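Local coordinates for protein putative serine phosphatase (Pseudomonas aeruginosa, PDB 6K4E) that probably removes phosphate groups from proteins as a magnesium-dependent PP2C-type phosphatase of the SiaABC pathway, which controls biofilm formation in response to carbon availability, at residues L63-I68 and L122-A127; A67-R72 and D95-R100; D90-D95 and H116-A121; D112-G117 and A166-M171; R128-H133 and Q152-M157. One frame throughout, in Å; residues are numbered along the deposited sequence.

Contact 1: L63-I68 and L122-A127; sequences LIQRAI and LMTMLA
Helix 117-138, part of the helical layer of the PP2C sandwich, is packed here by helix 49-67: its Met125 reaches to Ile64 and Gln65 near the end of helix 49-67 and to Ile68 just beyond it. The axes of the short segments run 10.7 Å apart at 29°, so the backbones stay well separated and side chains must span the gap. Met125 does most of this. Its chain starts anti to the carbonyl carbon (chi1 -56°) and bends twice more, which brings the methyl group up against the other helix. There Met125 CE lies 3.8 Å from Gln65 CA, close against the helix backbone, and 3.9 Å from Ile68 CG1. Met125 SD touches two gamma methyls, Ile64 CG2 and Ile68 CG2, each at 4.2 Å. Ile64 crosses the methionine at about a right angle, whereas Ile68 slants over it and sends CD1 to within 4.0 Å of the carbonyl oxygen Thr124 O. Gln65 runs extended past Met125 CE, and its amide nitrogen finds its acceptor in Gly93 O, in the loop before strand 95-101. Beyond these side chains lies the second subunit, whose own Met125 packs on this one, while its Leu167 reaches Ile64. The arrangement is one of apolar helix-helix packing at a shallow angle, beside the dimer interface.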
# COMPACT_ATOMS: atom_id res chain seq x y z
N LEU B 63 -3.47 3.29 12.42
CA LEU B 63 -2.48 2.49 13.15
C LEU B 63 -1.56 1.83 12.11
O LEU B 63 -0.34 1.76 12.32
CB LEU B 63 -3.17 1.44 14.03
CG LEU B 63 -3.56 1.81 15.48
CD1 LEU B 63 -4.63 0.90 15.95
CD2 LEU B 63 -2.39 1.65 16.49
N ILE B 64 -2.16 1.36 10.99
CA ILE B 64 -1.40 0.75 9.89
C ILE B 64 -0.48 1.82 9.28
O ILE B 64 0.72 1.59 9.15
CB ILE B 64 -2.31 0.03 8.83
CG1 ILE B 64 -3.03 -1.19 9.46
CG2 ILE B 64 -1.48 -0.40 7.60
CD1 ILE B 64 -4.23 -1.72 8.71
N GLN B 65 -1.03 3.00 8.95
CA GLN B 65 -0.24 4.09 8.36
C GLN B 65 0.87 4.60 9.32
O GLN B 65 1.96 4.89 8.86
CB GLN B 65 -1.13 5.22 7.84
CG GLN B 65 -0.34 6.33 7.13
CD GLN B 65 -1.22 7.20 6.28
OE1 GLN B 65 -2.14 7.84 6.77
NE2 GLN B 65 -0.94 7.25 4.99
N ARG B 66 0.62 4.67 10.63
CA ARG B 66 1.64 5.09 11.60
C ARG B 66 2.80 4.10 11.70
O ARG B 66 3.95 4.49 11.86
CB ARG B 66 1.00 5.32 12.98
CG ARG B 66 0.34 6.69 13.08
CD ARG B 66 -0.17 6.99 14.48
NE ARG B 66 -0.66 8.37 14.56
CZ ARG B 66 0.10 9.42 14.86
NH1 ARG B 66 1.39 9.27 15.14
NH2 ARG B 66 -0.44 10.64 14.89
N ALA B 67 2.49 2.80 11.55
CA ALA B 67 3.46 1.71 11.57
C ALA B 67 4.49 1.76 10.42
O ALA B 67 5.59 1.21 10.55
CB ALA B 67 2.75 0.37 11.59
N ILE B 68 4.17 2.46 9.34
CA ILE B 68 5.10 2.58 8.22
C ILE B 68 5.98 3.87 8.34
O ILE B 68 6.85 4.10 7.51
CB ILE B 68 4.39 2.42 6.83
CG1 ILE B 68 3.48 3.63 6.49
CG2 ILE B 68 3.65 1.11 6.72
CD1 ILE B 68 3.83 4.34 5.24
N LEU B 122 -3.67 4.72 0.52
CA LEU B 122 -3.35 3.54 -0.30
C LEU B 122 -2.05 3.75 -1.08
O LEU B 122 -1.21 2.85 -1.17
CB LEU B 122 -4.50 3.19 -1.28
CG LEU B 122 -5.80 2.65 -0.69
CD1 LEU B 122 -6.78 2.29 -1.82
CD2 LEU B 122 -5.57 1.43 0.18
N MET B 123 -1.89 4.95 -1.66
CA MET B 123 -0.73 5.39 -2.42
C MET B 123 0.54 5.38 -1.55
O MET B 123 1.59 4.98 -2.01
CB MET B 123 -0.98 6.79 -3.00
CG MET B 123 -1.97 6.82 -4.17
SD MET B 123 -1.47 5.81 -5.60
CE MET B 123 -0.13 6.73 -6.17
N THR B 124 0.40 5.81 -0.30
CA THR B 124 1.40 5.92 0.75
C THR B 124 2.01 4.52 1.06
O THR B 124 3.22 4.41 1.27
CB THR B 124 0.69 6.66 1.91
OG1 THR B 124 1.34 7.87 2.24
CG2 THR B 124 0.46 5.86 3.10
N MET B 125 1.19 3.45 1.03
CA MET B 125 1.65 2.07 1.28
C MET B 125 2.51 1.61 0.09
O MET B 125 3.63 1.14 0.29
CB MET B 125 0.48 1.08 1.49
CG MET B 125 -0.48 1.44 2.60
SD MET B 125 0.29 1.32 4.24
CE MET B 125 0.04 2.94 4.80
N LEU B 126 2.02 1.82 -1.12
CA LEU B 126 2.72 1.49 -2.35
C LEU B 126 4.04 2.24 -2.45
O LEU B 126 5.08 1.61 -2.68
CB LEU B 126 1.84 1.77 -3.58
CG LEU B 126 0.62 0.87 -3.75
CD1 LEU B 126 -0.28 1.39 -4.87
CD2 LEU B 126 1.03 -0.57 -4.05
N ALA B 127 4.02 3.58 -2.20
CA ALA B 127 5.21 4.43 -2.26
C ALA B 127 6.24 4.07 -1.19
O ALA B 127 7.43 4.11 -1.48
CB ALA B 127 4.81 5.89 -2.16

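Contact 2: A67-R72 and D95-R100; sequences AILPDR and DFYVYR
Tyr97, on the edge strand 95-101 of one PP2C sheet, is met by Leu69 and Pro70 of the turn after helix 49-67 and by Asp71 at the start of helix 71-77. From CB the side chain takes the position between its own backbone N and carbonyl carbon (chi1 47°), which swings the ring under that turn. Along one side of the ring, CD1 and CE1 meet Leu69, whose CD2 stands over the face, 4.2 Å from the Tyr97 ring centroid, in a CH-pi contact. Across the ring from CD1, but on the same side of its plane as Leu69, Tyr97 CD2 touches Pro70 CD at 3.6 Å. Farther out, CE2 and CZ come up to the carboxylate of Asp71, which lies nearly coplanar with the ring, only 14° from its plane. At the tip, Tyr97 OH donates a very short hydrogen bond of 2.5 Å to Asp71 OD1, which lies at the ring's edge and in its plane. Trp86 adds an edge-to-face ring contact from strand 82-87. Flanking residues extend the seam: Pro70, at the N-cap position of helix 71-77, rests CG 3.6 Å from Tyr99 CB, while Leu69 CD2 also reaches Phe96 CB. Two waters stitch the segments together. One donates to both Ile68 O and Tyr97 O; the other, in the plane of the tyrosine ring, donates to Tyr97 OH at 2.7 Å and to Asp71 OD2 at 3.1 Å.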
# COMPACT_ATOMS: atom_id res chain seq x y z
N ALA B 67 2.49 2.80 11.55
CA ALA B 67 3.46 1.71 11.57
C ALA B 67 4.49 1.76 10.42
O ALA B 67 5.59 1.21 10.55
CB ALA B 67 2.75 0.37 11.59
N ILE B 68 4.17 2.46 9.34
CA ILE B 68 5.10 2.58 8.22
C ILE B 68 5.98 3.87 8.34
O ILE B 68 6.85 4.10 7.51
CB ILE B 68 4.39 2.42 6.83
CG1 ILE B 68 3.48 3.63 6.49
CG2 ILE B 68 3.65 1.11 6.72
CD1 ILE B 68 3.83 4.34 5.24
N LEU B 69 5.77 4.68 9.42
CA LEU B 69 6.52 5.92 9.65
C LEU B 69 7.79 5.69 10.48
O LEU B 69 7.74 4.90 11.41
CB LEU B 69 5.65 7.03 10.27
CG LEU B 69 4.31 7.33 9.55
CD1 LEU B 69 3.43 8.22 10.41
CD2 LEU B 69 4.51 7.91 8.16
N PRO B 70 8.95 6.35 10.16
CA PRO B 70 10.20 6.08 10.90
C PRO B 70 10.44 6.88 12.20
O PRO B 70 11.58 7.14 12.55
CB PRO B 70 11.28 6.40 9.85
CG PRO B 70 10.68 7.53 9.07
CD PRO B 70 9.19 7.26 9.01
N ASP B 71 9.37 7.21 12.93
CA ASP B 71 9.38 7.96 14.21
C ASP B 71 10.42 7.54 15.24
O ASP B 71 11.14 8.38 15.76
CB ASP B 71 7.99 7.85 14.87
CG ASP B 71 6.95 8.58 14.08
OD1 ASP B 71 7.30 9.15 13.03
OD2 ASP B 71 5.78 8.60 14.52
N ARG B 72 10.43 6.24 15.57
CA ARG B 72 11.28 5.59 16.56
C ARG B 72 12.75 5.75 16.20
O ARG B 72 13.55 6.13 17.05
CB ARG B 72 10.91 4.10 16.70
CG ARG B 72 11.71 3.34 17.77
CD ARG B 72 11.83 1.85 17.48
NE ARG B 72 12.74 1.19 18.42
CZ ARG B 72 12.35 0.42 19.43
NH1 ARG B 72 11.06 0.16 19.63
NH2 ARG B 72 13.25 -0.12 20.24
N ASP B 95 0.23 11.84 2.68
CA ASP B 95 1.57 12.31 3.01
C ASP B 95 2.25 11.34 3.92
O ASP B 95 1.63 10.85 4.89
CB ASP B 95 1.46 13.63 3.80
CG ASP B 95 1.43 14.95 3.04
OD1 ASP B 95 1.02 14.96 1.86
OD2 ASP B 95 1.66 16.00 3.69
N PHE B 96 3.55 11.17 3.72
CA PHE B 96 4.37 10.37 4.63
C PHE B 96 5.82 10.84 4.55
O PHE B 96 6.12 11.83 3.89
CB PHE B 96 4.19 8.83 4.46
CG PHE B 96 4.87 8.19 3.27
CD1 PHE B 96 4.37 8.37 1.99
CD2 PHE B 96 6.00 7.40 3.44
CE1 PHE B 96 4.98 7.76 0.89
CE2 PHE B 96 6.65 6.83 2.33
CZ PHE B 96 6.13 6.99 1.07
N TYR B 97 6.69 10.20 5.29
CA TYR B 97 8.09 10.59 5.34
C TYR B 97 8.94 9.35 5.54
O TYR B 97 8.45 8.31 6.01
CB TYR B 97 8.35 11.62 6.45
CG TYR B 97 7.72 11.29 7.78
CD1 TYR B 97 6.38 11.57 8.03
CD2 TYR B 97 8.49 10.80 8.84
CE1 TYR B 97 5.81 11.32 9.28
CE2 TYR B 97 7.93 10.55 10.09
CZ TYR B 97 6.58 10.80 10.30
OH TYR B 97 5.99 10.61 11.51
N VAL B 98 10.18 9.46 5.11
CA VAL B 98 11.12 8.35 5.15
C VAL B 98 12.36 8.79 5.92
O VAL B 98 12.62 9.98 6.07
CB VAL B 98 11.45 7.83 3.71
CG1 VAL B 98 10.23 7.17 3.07
CG2 VAL B 98 12.00 8.94 2.80
N TYR B 99 13.13 7.83 6.36
CA TYR B 99 14.38 8.05 7.07
C TYR B 99 15.12 6.74 7.04
O TYR B 99 14.51 5.69 7.24
CB TYR B 99 14.12 8.45 8.53
CG TYR B 99 15.41 8.56 9.32
CD1 TYR B 99 16.32 9.58 9.06
CD2 TYR B 99 15.70 7.66 10.34
CE1 TYR B 99 17.50 9.70 9.79
CE2 TYR B 99 16.88 7.77 11.07
CZ TYR B 99 17.78 8.79 10.79
OH TYR B 99 18.95 8.92 11.47
N ARG B 100 16.42 6.80 6.77
CA ARG B 100 17.33 5.65 6.75
C ARG B 100 18.71 6.09 7.25
O ARG B 100 19.43 6.79 6.55
CB ARG B 100 17.40 5.07 5.33
CG ARG B 100 18.34 3.84 5.18
CD ARG B 100 17.78 2.58 5.84
NE ARG B 100 16.56 2.12 5.16
CZ ARG B 100 16.52 1.18 4.23
NH1 ARG B 100 17.61 0.51 3.89
NH2 ARG B 100 15.37 0.90 3.62
O HOH W 1 8.73 5.64 5.83
O HOH W 2 4.00 10.77 13.30

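Contact 3: D90-D95 and H116-A121; sequences DVVGGD and HGVPGA
One water binds Asp90, Val92 and Gly117 together: it accepts from Asp90 N at 2.8 Å and from Gly117 N at 2.9 Å, and lies where it can donate to Val92 O. The loop before strand 95-101 is thereby tied to the start of helix 117-138. Just beside it, the edge of the His116 imidazole sends a weak hydrogen bond from ND1 to Asp90 OD2, 3.3 Å long, with the carboxylate turned 64° from the ring. Gly117 has a positive phi of 65°, which by itself favours glycine, and its CA comes within 3.2 Å of Val92 O in a CA-H...O contact. The nearest CA atoms are those of two glycines, Gly94 and Gly120, 3.6 Å apart with no side chain between them. Alongside, Val92 CB packs 3.7 Å from Ala121 CB. Gly94 N is taken up by Asp292, and Gly93 O by Gln65. Bare glycine backbones and a water thus make up much of the contact. With Gly94 so near a bound magnesium ion, the close backbone fit is consistent with loop and helix being held in a fixed relation close to the metal site.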
# COMPACT_ATOMS: atom_id res chain seq x y z
N ASP B 90 -7.67 14.04 6.95
CA ASP B 90 -8.65 13.14 7.53
C ASP B 90 -7.90 12.25 8.54
O ASP B 90 -6.89 12.71 9.11
CB ASP B 90 -9.45 12.44 6.43
CG ASP B 90 -9.92 13.41 5.32
OD1 ASP B 90 -10.46 14.49 5.66
OD2 ASP B 90 -9.71 13.10 4.12
N VAL B 91 -8.37 11.06 8.85
CA VAL B 91 -7.64 10.25 9.84
C VAL B 91 -6.37 9.66 9.20
O VAL B 91 -5.33 9.54 9.86
CB VAL B 91 -8.58 9.17 10.43
CG1 VAL B 91 -7.96 8.52 11.66
CG2 VAL B 91 -9.93 9.80 10.78
N VAL B 92 -6.45 9.35 7.91
CA VAL B 92 -5.35 8.84 7.09
C VAL B 92 -5.16 9.81 5.92
O VAL B 92 -6.14 10.40 5.44
CB VAL B 92 -5.58 7.37 6.63
CG1 VAL B 92 -5.53 6.41 7.82
CG2 VAL B 92 -6.88 7.20 5.84
N GLY B 93 -3.93 10.01 5.49
CA GLY B 93 -3.66 10.96 4.42
C GLY B 93 -2.75 10.41 3.34
O GLY B 93 -2.41 9.24 3.38
N GLY B 94 -2.36 11.28 2.41
CA GLY B 94 -1.50 10.92 1.28
C GLY B 94 -0.06 11.32 1.49
O GLY B 94 0.79 11.15 0.61
N ASP B 95 0.23 11.84 2.68
CA ASP B 95 1.57 12.31 3.01
C ASP B 95 2.25 11.34 3.92
O ASP B 95 1.63 10.85 4.89
CB ASP B 95 1.46 13.63 3.80
CG ASP B 95 1.43 14.95 3.04
OD1 ASP B 95 1.02 14.96 1.86
OD2 ASP B 95 1.66 16.00 3.69
N HIS B 116 -5.76 12.62 -0.83
CA HIS B 116 -5.68 12.62 0.62
C HIS B 116 -6.73 11.58 1.03
O HIS B 116 -7.28 10.91 0.16
CB HIS B 116 -5.97 14.02 1.19
CG HIS B 116 -7.24 14.62 0.70
ND1 HIS B 116 -8.45 14.27 1.26
CD2 HIS B 116 -7.47 15.49 -0.31
CE1 HIS B 116 -9.38 14.93 0.59
NE2 HIS B 116 -8.84 15.68 -0.36
N GLY B 117 -6.98 11.43 2.33
CA GLY B 117 -7.95 10.45 2.80
C GLY B 117 -7.50 9.04 2.50
O GLY B 117 -6.30 8.78 2.42
N VAL B 118 -8.47 8.13 2.30
CA VAL B 118 -8.20 6.71 1.99
C VAL B 118 -7.40 6.54 0.68
O VAL B 118 -6.37 5.85 0.75
CB VAL B 118 -9.51 5.88 1.99
CG1 VAL B 118 -9.29 4.46 1.50
CG2 VAL B 118 -10.15 5.90 3.38
N PRO B 119 -7.78 7.16 -0.48
CA PRO B 119 -6.98 6.96 -1.71
C PRO B 119 -5.52 7.38 -1.54
O PRO B 119 -4.63 6.66 -1.99
CB PRO B 119 -7.72 7.79 -2.76
CG PRO B 119 -9.07 7.92 -2.26
CD PRO B 119 -8.94 8.02 -0.77
N GLY B 120 -5.30 8.49 -0.85
CA GLY B 120 -3.96 8.97 -0.55
C GLY B 120 -3.20 7.97 0.31
O GLY B 120 -2.07 7.62 -0.01
N ALA B 121 -3.86 7.43 1.35
CA ALA B 121 -3.28 6.43 2.25
C ALA B 121 -2.90 5.14 1.53
O ALA B 121 -1.87 4.56 1.87
CB ALA B 121 -4.19 6.16 3.42
O HOH W 3 -6.31 13.15 4.63

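Contact 4: D112-G117 and A166-M171; sequences DCAGHG and ALATNM. With MG (magnesium ion), chain G; MG (magnesium ion), chain F.
Cys113 and Met171 form an antiparallel, non-hydrogen-bonded pair with CA atoms 4.3 Å apart, where strand 105-113 ends and strand 171-179 begins. On one side of this pair the segments are linked by a weak hydrogen bond from Ala114 N to Asn170 O, 3.0 Å long and bent to 127°; on the other, Met171 CA makes a CA-H...O contact with Asp112 O at 3.3 Å. Cys113 and Met171 point to the same face of the sheet; the methionine leaves between its backbone N and carbonyl carbon (chi1 66°) and curls at its end, placing CE 3.9 Å from Cys113 SG. Ala114 CB lies 3.2 Å from Ala168 O, with Ala168 CB farther off at 4.1 Å. The segment 112-117 also carries the metal site. Asp112 stretches CG anti to its backbone N and splits its carboxylate between two magnesium ions, OD1 binding one at 2.2 Å and OD2 the other at 2.1 Å. The first ion is also held by the carbonyl oxygens of Cys113 and Gly115 and by three waters, one of which bridges to the second ion. Asp238 and Asp291 complete the second ion's shell. An aspartate and a water that bridge two metals are characteristic of the PP2C metal centre. Around it, helix 117-138 lays Met123 and Ala127 against Cys113, Phe96 of strand 95-101 covers the sulfur, and Tyr60 of the second subunit packs on Leu167 in the loop that leads into strand 171-179.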
# COMPACT_ATOMS: atom_id res chain seq x y z
N ASP B 112 4.30 13.37 -0.92
CA ASP B 112 2.89 13.75 -0.97
C ASP B 112 2.35 13.00 -2.16
O ASP B 112 2.71 13.34 -3.30
CB ASP B 112 2.73 15.29 -1.16
CG ASP B 112 1.28 15.79 -1.23
OD1 ASP B 112 0.36 14.95 -1.26
OD2 ASP B 112 1.07 17.04 -1.17
N CYS B 113 1.60 11.89 -1.91
CA CYS B 113 0.98 11.05 -2.93
C CYS B 113 -0.30 11.70 -3.41
O CYS B 113 -0.94 12.39 -2.63
CB CYS B 113 0.68 9.66 -2.37
SG CYS B 113 2.13 8.75 -1.82
N ALA B 114 -0.72 11.40 -4.64
CA ALA B 114 -1.97 11.92 -5.22
C ALA B 114 -3.13 11.67 -4.27
O ALA B 114 -3.28 10.57 -3.75
CB ALA B 114 -2.23 11.27 -6.56
N GLY B 115 -3.89 12.71 -4.00
CA GLY B 115 -5.04 12.64 -3.11
C GLY B 115 -4.72 12.74 -1.63
O GLY B 115 -3.58 12.98 -1.21
N HIS B 116 -5.76 12.62 -0.83
CA HIS B 116 -5.68 12.62 0.62
C HIS B 116 -6.73 11.58 1.03
O HIS B 116 -7.28 10.91 0.16
CB HIS B 116 -5.97 14.02 1.19
CG HIS B 116 -7.24 14.62 0.70
ND1 HIS B 116 -8.45 14.27 1.26
CD2 HIS B 116 -7.47 15.49 -0.31
CE1 HIS B 116 -9.38 14.93 0.59
NE2 HIS B 116 -8.84 15.68 -0.36
N GLY B 117 -6.98 11.43 2.33
CA GLY B 117 -7.95 10.45 2.80
C GLY B 117 -7.50 9.04 2.50
O GLY B 117 -6.30 8.78 2.42
N ALA B 166 -9.36 6.64 -15.58
CA ALA B 166 -8.50 7.79 -15.29
C ALA B 166 -8.13 7.81 -13.80
O ALA B 166 -9.01 8.02 -12.94
CB ALA B 166 -9.17 9.09 -15.71
N LEU B 167 -6.83 7.59 -13.51
CA LEU B 167 -6.28 7.51 -12.14
C LEU B 167 -5.10 8.46 -11.88
O LEU B 167 -4.05 8.35 -12.53
CB LEU B 167 -5.82 6.06 -11.88
CG LEU B 167 -6.51 5.30 -10.76
CD1 LEU B 167 -6.24 3.83 -10.89
CD2 LEU B 167 -6.04 5.79 -9.42
N ALA B 168 -5.26 9.37 -10.89
CA ALA B 168 -4.21 10.29 -10.47
C ALA B 168 -3.29 9.48 -9.55
O ALA B 168 -3.70 9.08 -8.45
CB ALA B 168 -4.80 11.49 -9.73
N THR B 169 -2.09 9.14 -10.07
CA THR B 169 -1.10 8.28 -9.40
C THR B 169 0.27 8.94 -9.22
O THR B 169 1.23 8.28 -8.80
CB THR B 169 -0.94 6.95 -10.17
OG1 THR B 169 -0.43 7.21 -11.48
CG2 THR B 169 -2.23 6.15 -10.23
N ASN B 170 0.37 10.22 -9.58
CA ASN B 170 1.59 10.99 -9.44
C ASN B 170 1.85 11.37 -7.95
O ASN B 170 0.94 11.30 -7.11
CB ASN B 170 1.58 12.20 -10.36
CG ASN B 170 0.51 13.24 -10.09
OD1 ASN B 170 -0.55 12.96 -9.52
ND2 ASN B 170 0.76 14.46 -10.52
N MET B 171 3.10 11.68 -7.63
CA MET B 171 3.49 12.04 -6.27
C MET B 171 4.63 13.01 -6.24
O MET B 171 5.49 13.01 -7.12
CB MET B 171 3.79 10.80 -5.42
CG MET B 171 5.00 10.00 -5.85
SD MET B 171 5.30 8.51 -4.87
CE MET B 171 3.81 7.67 -5.18
MG MG G . -1.79 14.35 -1.50
MG MG F . -0.73 18.00 -0.55
O HOH W 4 0.16 17.59 1.51
O HOH W 5 -2.15 16.46 -0.71
O HOH W 6 -1.26 18.24 -2.53
O HOH W 7 -1.53 14.22 0.66
O HOH W 8 -1.38 15.35 -3.25

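Contact 5: R128-H133 and Q152-M157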
# COMPACT_ATOMS: atom_id res chain seq x y z
N ARG B 128 5.80 3.69 0.03
CA ARG B 128 6.72 3.29 1.09
C ARG B 128 7.52 2.05 0.65
O ARG B 128 8.74 2.03 0.79
CB ARG B 128 5.98 3.06 2.43
CG ARG B 128 6.71 2.15 3.45
CD ARG B 128 7.94 2.80 4.10
NE ARG B 128 8.88 1.78 4.58
CZ ARG B 128 8.92 1.31 5.82
NH1 ARG B 128 8.10 1.77 6.75
NH2 ARG B 128 9.80 0.37 6.14
N ALA B 129 6.83 1.05 0.10
CA ALA B 129 7.45 -0.18 -0.43
C ALA B 129 8.32 0.11 -1.65
O ALA B 129 9.43 -0.41 -1.72
CB ALA B 129 6.38 -1.19 -0.77
N ALA B 130 7.83 0.95 -2.59
CA ALA B 130 8.60 1.41 -3.76
C ALA B 130 9.90 2.15 -3.32
O ALA B 130 10.92 2.01 -3.97
CB ALA B 130 7.75 2.35 -4.61
N ILE B 131 9.86 2.90 -2.20
CA ILE B 131 11.05 3.62 -1.72
C ILE B 131 12.08 2.63 -1.14
O ILE B 131 13.28 2.75 -1.43
CB ILE B 131 10.70 4.83 -0.79
CG1 ILE B 131 10.28 6.02 -1.66
CG2 ILE B 131 11.87 5.23 0.15
CD1 ILE B 131 9.64 7.17 -0.96
N ASP B 132 11.60 1.60 -0.40
CA ASP B 132 12.43 0.53 0.17
C ASP B 132 13.15 -0.23 -0.93
O ASP B 132 14.35 -0.48 -0.82
CB ASP B 132 11.57 -0.43 1.01
CG ASP B 132 11.15 0.14 2.35
OD1 ASP B 132 11.12 1.39 2.48
OD2 ASP B 132 10.83 -0.64 3.25
N HIS B 133 12.42 -0.59 -2.00
CA HIS B 133 12.98 -1.28 -3.17
C HIS B 133 14.11 -0.42 -3.76
O HIS B 133 15.21 -0.91 -3.96
CB HIS B 133 11.91 -1.56 -4.24
CG HIS B 133 12.48 -1.89 -5.59
ND1 HIS B 133 12.79 -3.20 -5.93
CD2 HIS B 133 12.82 -1.07 -6.61
CE1 HIS B 133 13.30 -3.13 -7.16
NE2 HIS B 133 13.34 -1.87 -7.61
N GLN B 152 9.81 4.03 -11.25
CA GLN B 152 9.73 2.75 -11.97
C GLN B 152 8.96 1.67 -11.19
O GLN B 152 8.06 1.04 -11.76
CB GLN B 152 11.13 2.26 -12.40
CG GLN B 152 11.79 3.11 -13.51
CD GLN B 152 10.91 3.34 -14.74
OE1 GLN B 152 10.36 2.40 -15.34
NE2 GLN B 152 10.75 4.60 -15.13
N ALA B 153 9.28 1.53 -9.88
CA ALA B 153 8.63 0.60 -8.96
C ALA B 153 7.14 0.93 -8.88
O ALA B 153 6.33 0.01 -8.92
CB ALA B 153 9.28 0.68 -7.58
N MET B 154 6.78 2.24 -8.83
CA MET B 154 5.37 2.66 -8.81
C MET B 154 4.65 2.29 -10.11
O MET B 154 3.57 1.72 -10.04
CB MET B 154 5.24 4.15 -8.53
CG MET B 154 5.47 4.53 -7.05
SD MET B 154 4.32 3.75 -5.89
CE MET B 154 2.76 4.31 -6.52
N ARG B 155 5.28 2.55 -11.28
CA ARG B 155 4.72 2.22 -12.61
C ARG B 155 4.52 0.72 -12.79
O ARG B 155 3.63 0.28 -13.54
CB ARG B 155 5.64 2.72 -13.73
CG ARG B 155 5.77 4.21 -13.78
CD ARG B 155 6.65 4.65 -14.93
NE ARG B 155 7.02 6.07 -14.82
CZ ARG B 155 6.28 7.07 -15.27
NH1 ARG B 155 5.10 6.84 -15.85
NH2 ARG B 155 6.69 8.33 -15.13
N SER B 156 5.39 -0.05 -12.11
CA SER B 156 5.39 -1.52 -12.12
C SER B 156 4.19 -2.12 -11.36
O SER B 156 3.76 -3.20 -11.70
CB SER B 156 6.71 -2.04 -11.53
OG SER B 156 6.51 -3.21 -10.75
N MET B 157 3.70 -1.44 -10.31
CA MET B 157 2.60 -1.91 -9.46
C MET B 157 1.24 -1.36 -9.86
O MET B 157 0.25 -2.05 -9.64
CB MET B 157 2.90 -1.62 -7.98
CG MET B 157 4.13 -2.33 -7.49
SD MET B 157 4.48 -2.09 -5.75
CE MET B 157 5.08 -0.40 -5.72
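The imidazole of His133 leans on Ala153 at the junction of helices 117-138 and 143-157, consecutive helices that form an alpha-alpha pair on one side of the PP2C sandwich. With CG anti to the backbone N (chi1 164°), the ring is set beside the partner helix, and its CD2 lies 4.1 Å from Ala153 CB. The second flat group, the guanidinium of Arg128, has the carboxylate of Asp132, one turn on, at its edge and in its plane. The grip is side-on and double: Arg128 NE reaches Asp132 OD1 at 3.1 Å, while NH2 uses the syn lone pair of Asp132 OD2 at 3.2 Å. This salt bridge fixes the rotation of the arginine, leaving its NH1 to bond with Ile68 O at the end of helix 49-67. The second subunit approaches the same region, its Ser156 packing on Arg128 and its Met157 on Asp132. Apart from the imidazole, the contacts between the two helices are made by apolar side chains. Their segment axes close to 9.1 Å at 130°, with two alanines at the crossing. Ala130 stands at the middle, its CB only 3.7 Å from Ala153 CB. Two methionines, one next to Ala153 and one a turn on, meet the same methyl. Met154, bent at chi2 and chi3, brings SD to 3.9 Å from Ala130 CB, and Met157 adds its terminal CE at 4.0 Å from that same Ala130 CB.

How the contacts relate
Helix 117-138 runs through contacts 1, 3 and 5, meeting in turn the metal-side loop at its start, helix 49-67 midway and helix 143-157 farther on. Its chemistry changes along the way, from glycine backbones and water in contact 3 to methionine, isoleucine and alanine packing in contacts 1 and 5. Contacts 1, 2, 3 and 5 are mainly buried; contact 4 is more open, and is the one that binds magnesium. Contacts 3 and 4 are joined through Gly94 O and Cys113 N, while contacts 2 and 4 reach neighbouring strands of one sheet. Phe96 of contact 2 packs against Thr124 and Ala127 of contact 1. The second subunit approaches all five.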